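Local coordinates for protein putative transporter (Clostridium difficile 630, PDB 3LV9) that forms the paired CBS-domain part of a putative membrane transporter, a longer protein whose family is tentatively associated with flavin adenine dinucleotide binding, at residues M35-E40 / D67-F72. Residues are numbered along the deposited sequence; the frame is centred on the assembly and turned at random.
Sequences MVCIYE and DDILGF. With PO4 (phosphate ion), chain B.
The two torsions of Ile69, chi1 and chi2 both -56°, bend its chain so that CD1 ends beside the methyl of selenomethionine Met35, whose own chain is extended beyond CG. The two chains touch tip to tip, CE of Met35 lying 3.7 Å from CD1 of Ile69. The same CD1 also approaches SG of Cys37, at 4.2 Å, and that sulfur is tied by a disulfide to Cys62. This small apolar cluster illustrates how the residues leading into one edge strand can pack against the other edge strand through side chains alone, since no hydrogen bond joins the segments. Farther along, the side chains of Glu40 and Leu70 cross at about a right angle, with OE1 of Glu40 3.7 Å from CD1 of Leu70; the carboxylate finds its charged partner in Arg63, through a salt bridge from OE2. Tyr39 OH lies 2.3 Å from O2 of a phosphate ion, probably from the crystallisation liquor, a spacing too short to be trusted as modelled; Lys66 also binds this ion. Within the first CBS domain, strand 58-62 lies between strands 38-39 and 69-74, parallel to the former and antiparallel to the latter, and Met35 and Ile69 extend the packing to strand 130-135 of the other sheet.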
loop_
_atom_site.group_PDB
_atom_site.type_symbol
_atom_site.label_atom_id
_atom_site.label_comp_id
_atom_site.label_asym_id
_atom_site.label_seq_id
_atom_site.Cartn_x
_atom_site.Cartn_y
_atom_site.Cartn_z
HETATM N N MSE A 35 2.997 9.824 -13.434
HETATM C CA MSE A 35 2.166 8.659 -13.217
HETATM C C MSE A 35 2.773 7.449 -13.929
HETATM O O MSE A 35 3.202 7.540 -15.081
HETATM C CB MSE A 35 0.758 8.979 -13.721
HETATM C CG MSE A 35 -0.021 7.838 -14.254
HETATM SE SE MSE A 35 -1.788 8.442 -14.825
HETATM C CE MSE A 35 -2.286 6.938 -15.939
ATOM N N VAL A 36 2.825 6.325 -13.255
ATOM C CA VAL A 36 3.241 5.117 -13.920
ATOM C C VAL A 36 2.098 4.207 -14.327
ATOM O O VAL A 36 1.366 3.723 -13.500
ATOM C CB VAL A 36 4.215 4.344 -13.060
ATOM C CG1 VAL A 36 4.389 2.970 -13.618
ATOM C CG2 VAL A 36 5.574 5.079 -13.023
ATOM N N CYS A 37 1.989 3.968 -15.626
ATOM C CA CYS A 37 1.008 3.086 -16.226
ATOM C C CYS A 37 1.700 1.826 -16.673
ATOM O O CYS A 37 2.766 1.879 -17.270
ATOM C CB CYS A 37 0.379 3.739 -17.483
ATOM S SG CYS A 37 -1.380 3.306 -17.614
ATOM N N ILE A 38 1.071 0.687 -16.430
ATOM C CA ILE A 38 1.459 -0.517 -17.065
ATOM C C ILE A 38 0.726 -0.567 -18.392
ATOM O O ILE A 38 -0.500 -0.575 -18.400
ATOM C CB ILE A 38 1.017 -1.709 -16.239
ATOM C CG1 ILE A 38 1.780 -1.751 -14.908
ATOM C CG2 ILE A 38 1.301 -2.998 -17.009
ATOM C CD1 ILE A 38 1.524 -2.984 -14.110
ATOM N N TYR A 39 1.431 -0.625 -19.515
ATOM C CA TYR A 39 0.735 -0.726 -20.811
ATOM C C TYR A 39 0.394 -2.197 -21.082
ATOM O O TYR A 39 1.130 -3.092 -20.665
ATOM C CB TYR A 39 1.583 -0.136 -21.944
ATOM C CG TYR A 39 1.869 1.351 -21.782
ATOM C CD1 TYR A 39 1.102 2.298 -22.430
ATOM C CD2 TYR A 39 2.917 1.801 -21.012
ATOM C CE1 TYR A 39 1.348 3.641 -22.295
ATOM C CE2 TYR A 39 3.164 3.172 -20.864
ATOM C CZ TYR A 39 2.362 4.070 -21.499
ATOM O OH TYR A 39 2.578 5.414 -21.361
ATOM N N GLU A 40 -0.695 -2.471 -21.781
ATOM C CA GLU A 40 -1.013 -3.886 -22.032
ATOM C C GLU A 40 0.077 -4.590 -22.851
ATOM O O GLU A 40 0.203 -5.792 -22.777
ATOM C CB GLU A 40 -2.449 -4.127 -22.609
ATOM C CG GLU A 40 -2.742 -3.544 -23.948
ATOM C CD GLU A 40 -4.179 -3.853 -24.468
ATOM O OE1 GLU A 40 -4.944 -4.668 -23.890
ATOM O OE2 GLU A 40 -4.544 -3.248 -25.478
ATOM N N ASP A 67 -4.069 8.173 -22.022
ATOM C CA ASP A 67 -5.474 8.647 -22.114
ATOM C C ASP A 67 -6.485 7.532 -22.361
ATOM O O ASP A 67 -7.708 7.762 -22.366
ATOM C CB ASP A 67 -5.627 9.630 -23.267
ATOM C CG ASP A 67 -4.876 10.874 -23.049
ATOM O OD1 ASP A 67 -4.577 11.193 -21.876
ATOM O OD2 ASP A 67 -4.614 11.540 -24.056
ATOM N N ASP A 68 -5.965 6.333 -22.607
ATOM C CA ASP A 68 -6.811 5.153 -22.760
ATOM C C ASP A 68 -6.561 4.216 -21.603
ATOM O O ASP A 68 -5.871 3.256 -21.749
ATOM C CB ASP A 68 -6.555 4.480 -24.116
ATOM C CG ASP A 68 -7.583 3.367 -24.431
ATOM O OD1 ASP A 68 -8.538 3.182 -23.618
ATOM O OD2 ASP A 68 -7.425 2.685 -25.480
ATOM N N ILE A 69 -7.117 4.545 -20.446
ATOM C CA ILE A 69 -7.020 3.686 -19.273
ATOM C C ILE A 69 -8.032 2.552 -19.342
ATOM O O ILE A 69 -9.216 2.791 -19.520
ATOM C CB ILE A 69 -7.323 4.431 -17.976
ATOM C CG1 ILE A 69 -6.414 5.646 -17.826
ATOM C CG2 ILE A 69 -7.166 3.489 -16.776
ATOM C CD1 ILE A 69 -5.010 5.343 -17.883
ATOM N N LEU A 70 -7.569 1.325 -19.150
ATOM C CA LEU A 70 -8.439 0.154 -19.130
ATOM C C LEU A 70 -8.954 -0.216 -17.714
ATOM O O LEU A 70 -9.993 -0.876 -17.551
ATOM C CB LEU A 70 -7.668 -1.024 -19.713
ATOM C CG LEU A 70 -7.032 -0.848 -21.095
ATOM C CD1 LEU A 70 -6.437 -2.232 -21.506
ATOM C CD2 LEU A 70 -8.033 -0.349 -22.140
ATOM N N GLY A 71 -8.215 0.189 -16.690
ATOM C CA GLY A 71 -8.587 -0.139 -15.312
ATOM C C GLY A 71 -7.331 -0.069 -14.509
ATOM O O GLY A 71 -6.422 0.637 -14.888
ATOM N N PHE A 72 -7.259 -0.794 -13.404
ATOM C CA PHE A 72 -6.011 -0.887 -12.690
ATOM C C PHE A 72 -5.747 -2.288 -12.177
ATOM O O PHE A 72 -6.610 -3.168 -12.211
ATOM C CB PHE A 72 -5.976 0.101 -11.545
ATOM C CG PHE A 72 -6.705 -0.356 -10.307
ATOM C CD1 PHE A 72 -6.012 -0.948 -9.275
ATOM C CD2 PHE A 72 -8.068 -0.110 -10.154
ATOM C CE1 PHE A 72 -6.660 -1.320 -8.082
ATOM C CE2 PHE A 72 -8.754 -0.481 -8.964
ATOM C CZ PHE A 72 -8.045 -1.093 -7.926
HETATM P P PO4 B . 5.533 6.660 -20.463
HETATM O O1 PO4 B . 6.583 7.578 -21.049
HETATM O O2 PO4 B . 4.209 7.058 -21.056
HETATM O O3 PO4 B . 5.747 5.212 -20.824
HETATM O O4 PO4 B . 5.586 6.840 -18.963
#